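Local coordinates for protein neuraminidase (Influenza A virus, PDB 4GEZ) that resembles the viral sialidases that remove terminal sialic acid from glycoconjugates, but has a diverged putative active site and may not share that activity, at residues N294-E299 with Y315-N320; S319-G324 with L346-Q351. All coordinates share one frame; numbering follows the deposited sequence.

Interaction 1. Residues N294-E299 with Y315-N320; sequences NGFVLE and YELFSN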
loop_
_atom_site.group_PDB
_atom_site.type_symbol
_atom_site.label_atom_id
_atom_site.label_comp_id
_atom_site.label_asym_id
_atom_site.label_seq_id
_atom_site.Cartn_x
_atom_site.Cartn_y
_atom_site.Cartn_z
ATOM N N ASN A 294 19.005 31.286 2.988
ATOM C CA ASN A 294 17.717 31.312 3.669
ATOM C C ASN A 294 16.682 32.128 2.915
ATOM O O ASN A 294 17.012 33.132 2.278
ATOM C CB ASN A 294 17.875 31.868 5.085
ATOM C CG ASN A 294 18.706 30.965 5.973
ATOM O OD1 ASN A 294 19.237 29.952 5.522
ATOM N ND2 ASN A 294 18.800 31.313 7.248
ATOM N N GLY A 295 15.429 31.692 2.988
ATOM C CA GLY A 295 14.335 32.412 2.362
ATOM C C GLY A 295 14.199 32.166 0.868
ATOM O O GLY A 295 15.011 31.460 0.266
ATOM N N PHE A 296 13.163 32.752 0.275
ATOM C CA PHE A 296 12.893 32.628 -1.150
ATOM C C PHE A 296 11.958 33.766 -1.544
ATOM O O PHE A 296 10.886 33.920 -0.956
ATOM C CB PHE A 296 12.238 31.280 -1.454
ATOM C CG PHE A 296 12.421 30.816 -2.872
ATOM C CD1 PHE A 296 13.677 30.461 -3.343
ATOM C CD2 PHE A 296 11.332 30.717 -3.729
ATOM C CE1 PHE A 296 13.847 30.025 -4.650
ATOM C CE2 PHE A 296 11.490 30.278 -5.032
ATOM C CZ PHE A 296 12.749 29.932 -5.494
ATOM N N VAL A 297 12.368 34.574 -2.519
ATOM C CA VAL A 297 11.541 35.694 -2.969
ATOM C C VAL A 297 11.280 35.662 -4.478
ATOM O O VAL A 297 12.190 35.431 -5.274
ATOM C CB VAL A 297 12.110 37.070 -2.496
ATOM C CG1 VAL A 297 13.614 37.004 -2.325
ATOM C CG2 VAL A 297 11.704 38.198 -3.442
ATOM N N LEU A 298 10.023 35.882 -4.861
ATOM C CA LEU A 298 9.643 35.924 -6.266
ATOM C C LEU A 298 9.383 37.374 -6.642
ATOM O O LEU A 298 8.676 38.085 -5.928
ATOM C CB LEU A 298 8.374 35.106 -6.516
ATOM C CG LEU A 298 8.477 33.614 -6.844
ATOM C CD1 LEU A 298 8.998 33.397 -8.252
ATOM C CD2 LEU A 298 9.339 32.876 -5.834
ATOM N N GLU A 299 9.966 37.818 -7.750
ATOM C CA GLU A 299 9.777 39.188 -8.209
ATOM C C GLU A 299 9.316 39.260 -9.665
ATOM O O GLU A 299 9.848 38.566 -10.532
ATOM C CB GLU A 299 11.061 39.999 -8.001
ATOM C CG GLU A 299 11.445 40.187 -6.538
ATOM C CD GLU A 299 12.743 40.953 -6.364
ATOM O OE1 GLU A 299 13.579 40.919 -7.292
ATOM O OE2 GLU A 299 12.928 41.587 -5.301
ATOM N N TYR A 315 7.225 38.968 -3.902
ATOM C CA TYR A 315 6.692 38.098 -2.856
ATOM C C TYR A 315 7.807 37.379 -2.117
ATOM O O TYR A 315 8.642 36.714 -2.725
ATOM C CB TYR A 315 5.722 37.069 -3.441
ATOM C CG TYR A 315 4.403 37.648 -3.900
ATOM C CD1 TYR A 315 3.473 38.111 -2.979
ATOM C CD2 TYR A 315 4.084 37.724 -5.251
ATOM C CE1 TYR A 315 2.264 38.636 -3.389
ATOM C CE2 TYR A 315 2.879 38.246 -5.673
ATOM C CZ TYR A 315 1.972 38.701 -4.736
ATOM O OH TYR A 315 0.767 39.224 -5.147
ATOM N N GLU A 316 7.815 37.522 -0.800
ATOM C CA GLU A 316 8.764 36.808 0.033
ATOM C C GLU A 316 8.082 35.568 0.597
ATOM O O GLU A 316 7.430 35.634 1.638
ATOM C CB GLU A 316 9.257 37.716 1.159
ATOM C CG GLU A 316 10.339 37.105 2.031
ATOM C CD GLU A 316 10.934 38.108 2.996
ATOM O OE1 GLU A 316 10.908 37.846 4.217
ATOM O OE2 GLU A 316 11.433 39.154 2.531
ATOM N N LEU A 317 8.225 34.444 -0.103
ATOM C CA LEU A 317 7.573 33.196 0.291
ATOM C C LEU A 317 8.192 32.620 1.557
ATOM O O LEU A 317 7.496 32.054 2.399
ATOM C CB LEU A 317 7.657 32.157 -0.836
ATOM C CG LEU A 317 6.952 32.406 -2.170
ATOM C CD1 LEU A 317 7.188 31.261 -3.133
ATOM C CD2 LEU A 317 5.471 32.588 -1.943
ATOM N N PHE A 318 9.504 32.777 1.691
ATOM C CA PHE A 318 10.204 32.304 2.875
ATOM C C PHE A 318 11.205 33.356 3.334
ATOM O O PHE A 318 11.744 34.104 2.518
ATOM C CB PHE A 318 10.939 30.993 2.566
ATOM C CG PHE A 318 10.029 29.837 2.266
ATOM C CD1 PHE A 318 9.515 29.057 3.295
ATOM C CD2 PHE A 318 9.703 29.515 0.954
ATOM C CE1 PHE A 318 8.677 27.980 3.026
ATOM C CE2 PHE A 318 8.868 28.439 0.673
ATOM C CZ PHE A 318 8.355 27.668 1.713
ATOM N N SER A 319 11.430 33.427 4.642
ATOM C CA SER A 319 12.419 34.337 5.208
ATOM C C SER A 319 13.560 33.577 5.875
ATOM O O SER A 319 14.726 33.747 5.521
ATOM C CB SER A 319 11.758 35.279 6.217
ATOM O OG SER A 319 10.617 35.904 5.659
ATOM N N ASN A 320 13.206 32.705 6.814
ATOM C CA ASN A 320 14.185 31.998 7.629
ATOM C C ASN A 320 14.464 30.583 7.135
ATOM O O ASN A 320 15.529 30.021 7.400
ATOM C CB ASN A 320 13.724 31.948 9.090
ATOM C CG ASN A 320 13.645 33.321 9.728
ATOM O OD1 ASN A 320 14.375 34.238 9.353
ATOM N ND2 ASN A 320 12.747 33.471 10.694
#
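Phe296 and Leu298 trade backbone hydrogen bonds with Tyr315, Leu317 and Phe318 along two antiparallel strands whose axes, 152° apart in direction, approach to 4.6 Å. Around Leu298 and Tyr315 the pairing is regular and doubly bonded, with Tyr315 N 2.6 Å from Leu298 O. Further along, the register slips by one residue: Phe296 O accepts Phe318 N at 3.2 Å, in the carbonyl plane and on a lone pair, and takes a weaker, bent bond from Leu317 N. Two residues thus face one, the definition of a classic beta bulge, here set in a hairpin in one blade of the neuraminidase beta-propeller. Leu317 CD1 packs 3.8 Å from Leu298 CD2 and also lies at the edge of the Phe296 ring, near its plane. That ring leads away from strand 315-318 because CG is trans to the backbone N (chi1 -157°). Consequently it is Phe296 CB, 3.9 Å from Phe318 CD2, that meets the edge of the second ring. On the other face of the hairpin, Val297 is paired with Glu316, whose carboxylate forms a salt bridge with Lys288.

Interaction 2. Residues S319-G324 with L346-Q351; sequences SNKRTG and LEIEDQ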
loop_
_atom_site.group_PDB
_atom_site.type_symbol
_atom_site.label_atom_id
_atom_site.label_comp_id
_atom_site.label_asym_id
_atom_site.label_seq_id
_atom_site.Cartn_x
_atom_site.Cartn_y
_atom_site.Cartn_z
ATOM N N SER A 319 11.430 33.427 4.642
ATOM C CA SER A 319 12.419 34.337 5.208
ATOM C C SER A 319 13.560 33.577 5.875
ATOM O O SER A 319 14.726 33.747 5.521
ATOM C CB SER A 319 11.758 35.279 6.217
ATOM O OG SER A 319 10.617 35.904 5.659
ATOM N N ASN A 320 13.206 32.705 6.814
ATOM C CA ASN A 320 14.185 31.998 7.629
ATOM C C ASN A 320 14.464 30.583 7.135
ATOM O O ASN A 320 15.529 30.021 7.400
ATOM C CB ASN A 320 13.724 31.948 9.090
ATOM C CG ASN A 320 13.645 33.321 9.728
ATOM O OD1 ASN A 320 14.375 34.238 9.353
ATOM N ND2 ASN A 320 12.747 33.471 10.694
ATOM N N LYS A 321 13.500 30.011 6.421
ATOM C CA LYS A 321 13.632 28.656 5.905
ATOM C C LYS A 321 14.874 28.493 5.049
ATOM O O LYS A 321 15.131 29.304 4.159
ATOM C CB LYS A 321 12.393 28.288 5.083
ATOM C CG LYS A 321 11.323 27.561 5.874
ATOM C CD LYS A 321 11.473 26.062 5.708
ATOM C CE LYS A 321 10.454 25.310 6.541
ATOM N NZ LYS A 321 10.534 23.838 6.326
ATOM N N ARG A 322 15.647 27.443 5.315
ATOM C CA ARG A 322 16.791 27.151 4.469
ATOM C C ARG A 322 16.244 26.606 3.153
ATOM O O ARG A 322 15.387 25.715 3.135
ATOM C CB ARG A 322 17.745 26.151 5.132
ATOM C CG ARG A 322 19.074 25.985 4.388
ATOM C CD ARG A 322 20.108 25.170 5.163
ATOM N NE ARG A 322 21.407 25.161 4.487
ATOM C CZ ARG A 322 21.697 24.405 3.430
ATOM N NH1 ARG A 322 20.781 23.594 2.918
ATOM N NH2 ARG A 322 22.902 24.461 2.879
ATOM N N THR A 323 16.741 27.155 2.054
ATOM C CA THR A 323 16.179 26.905 0.738
ATOM C C THR A 323 17.291 26.282 -0.100
ATOM O O THR A 323 18.468 26.557 0.135
ATOM C CB THR A 323 15.619 28.225 0.136
ATOM O OG1 THR A 323 14.184 28.195 0.148
ATOM C CG2 THR A 323 16.115 28.476 -1.277
ATOM N N GLY A 324 16.932 25.427 -1.054
ATOM C CA GLY A 324 17.922 24.769 -1.887
ATOM C C GLY A 324 17.572 24.896 -3.353
ATOM O O GLY A 324 17.289 25.993 -3.837
ATOM N N LEU A 346 10.446 23.331 -5.069
ATOM C CA LEU A 346 11.434 24.053 -4.275
ATOM C C LEU A 346 11.856 23.211 -3.075
ATOM O O LEU A 346 11.018 22.820 -2.262
ATOM C CB LEU A 346 10.821 25.378 -3.799
ATOM C CG LEU A 346 11.557 26.315 -2.837
ATOM C CD1 LEU A 346 12.660 27.020 -3.590
ATOM C CD2 LEU A 346 10.612 27.313 -2.181
ATOM N N GLU A 347 13.158 22.975 -2.936
ATOM C CA GLU A 347 13.676 22.244 -1.783
ATOM C C GLU A 347 13.634 23.126 -0.543
ATOM O O GLU A 347 14.223 24.205 -0.527
ATOM C CB GLU A 347 15.126 21.802 -2.009
ATOM C CG GLU A 347 15.343 20.673 -3.011
ATOM C CD GLU A 347 16.819 20.341 -3.173
ATOM O OE1 GLU A 347 17.137 19.301 -3.789
ATOM O OE2 GLU A 347 17.663 21.131 -2.698
ATOM N N ILE A 348 12.946 22.666 0.498
ATOM C CA ILE A 348 12.970 23.372 1.772
ATOM C C ILE A 348 13.380 22.422 2.885
ATOM O O ILE A 348 12.843 21.313 3.002
ATOM C CB ILE A 348 11.617 24.042 2.109
ATOM C CG1 ILE A 348 10.467 23.047 2.001
ATOM C CG2 ILE A 348 11.385 25.257 1.213
ATOM C CD1 ILE A 348 9.130 23.601 2.485
ATOM N N GLU A 349 14.328 22.864 3.707
ATOM C CA GLU A 349 14.873 22.018 4.761
ATOM C C GLU A 349 13.931 21.899 5.947
ATOM O O GLU A 349 13.447 22.909 6.462
ATOM C CB GLU A 349 16.226 22.554 5.241
ATOM C CG GLU A 349 16.872 21.693 6.323
ATOM C CD GLU A 349 18.280 22.130 6.672
ATOM O OE1 GLU A 349 19.125 22.207 5.754
ATOM O OE2 GLU A 349 18.541 22.388 7.868
ATOM N N ASP A 350 13.666 20.659 6.358
ATOM C CA ASP A 350 12.950 20.390 7.599
ATOM C C ASP A 350 13.946 20.528 8.741
ATOM O O ASP A 350 14.692 19.592 9.041
ATOM C CB ASP A 350 12.366 18.977 7.581
ATOM C CG ASP A 350 11.445 18.702 8.757
ATOM O OD1 ASP A 350 11.500 19.440 9.768
ATOM O OD2 ASP A 350 10.673 17.725 8.671
ATOM N N GLN A 351 13.955 21.696 9.373
ATOM C CA GLN A 351 14.944 22.007 10.406
ATOM C C GLN A 351 14.773 21.221 11.711
ATOM O O GLN A 351 15.676 21.221 12.552
ATOM C CB GLN A 351 14.988 23.517 10.673
ATOM C CG GLN A 351 13.765 24.083 11.387
ATOM C CD GLN A 351 12.553 24.178 10.479
ATOM O OE1 GLN A 351 12.649 23.957 9.271
ATOM N NE2 GLN A 351 11.407 24.528 11.052
#
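The guanidinium of Arg322 and the carboxylate of Glu349 are the flat groups that meet here, their planes 29° apart, with OE1 approaching the guanidinium obliquely. The salt bridge is a loose one, Arg322 NH1 to Glu349 OE1 measuring 3.6 Å, and the same oxygen sits closer to the arginine chain, 3.2 Å from Arg322 CD. Each side chain has CG trans to its own backbone N and runs on extended, which carries both charged ends out beyond the strand pair. Beneath them the backbones join antiparallel: Glu349 N gives an almost straight bond to Arg322 O (3.1 Å), and Gly324 N binds Glu347 O at 3.0 Å. Between these bonds Thr323 and Ile348 form a non-hydrogen-bonded pair. Lys321 bends at chi2 (-95°) and then stretches across Ile348, its CD 4.1 Å from Ile348 CB, until NZ reaches Glu349 O from above the carbonyl plane, at 3.1 Å, and makes a weak, long ion pair with Glu81 of a neighbouring subunit. Glu347 OE1 instead forms a salt bridge with Arg325 of edge strand 322-329. Arg322 thus probably offsets part of the Glu349 carboxylate charge, while Lys321 would polarise the Glu349 carbonyl.

How the interactions relate
Interactions 1 and 2 follow one another along the chain, their centres about 10 Å apart, and share Ser319 and Asn320, the corner at which the polypeptide leaves one sheet for the next. Before it, strand 313-318 pairs with strand 294-301 in the preceding blade; after it, strand 322-329 pairs with strand 343-349 in a four-stranded sheet that also includes strand 25-30, from near the N-terminus. The two contacts also touch directly: Gly295 N lies 2.7 Å from Lys321 O, a probable hydrogen bond, and Phe318 CE2 packs 3.5 Å from Leu346 CD2. Successive sheets of the propeller are thus joined through both backbone and apolar side chains.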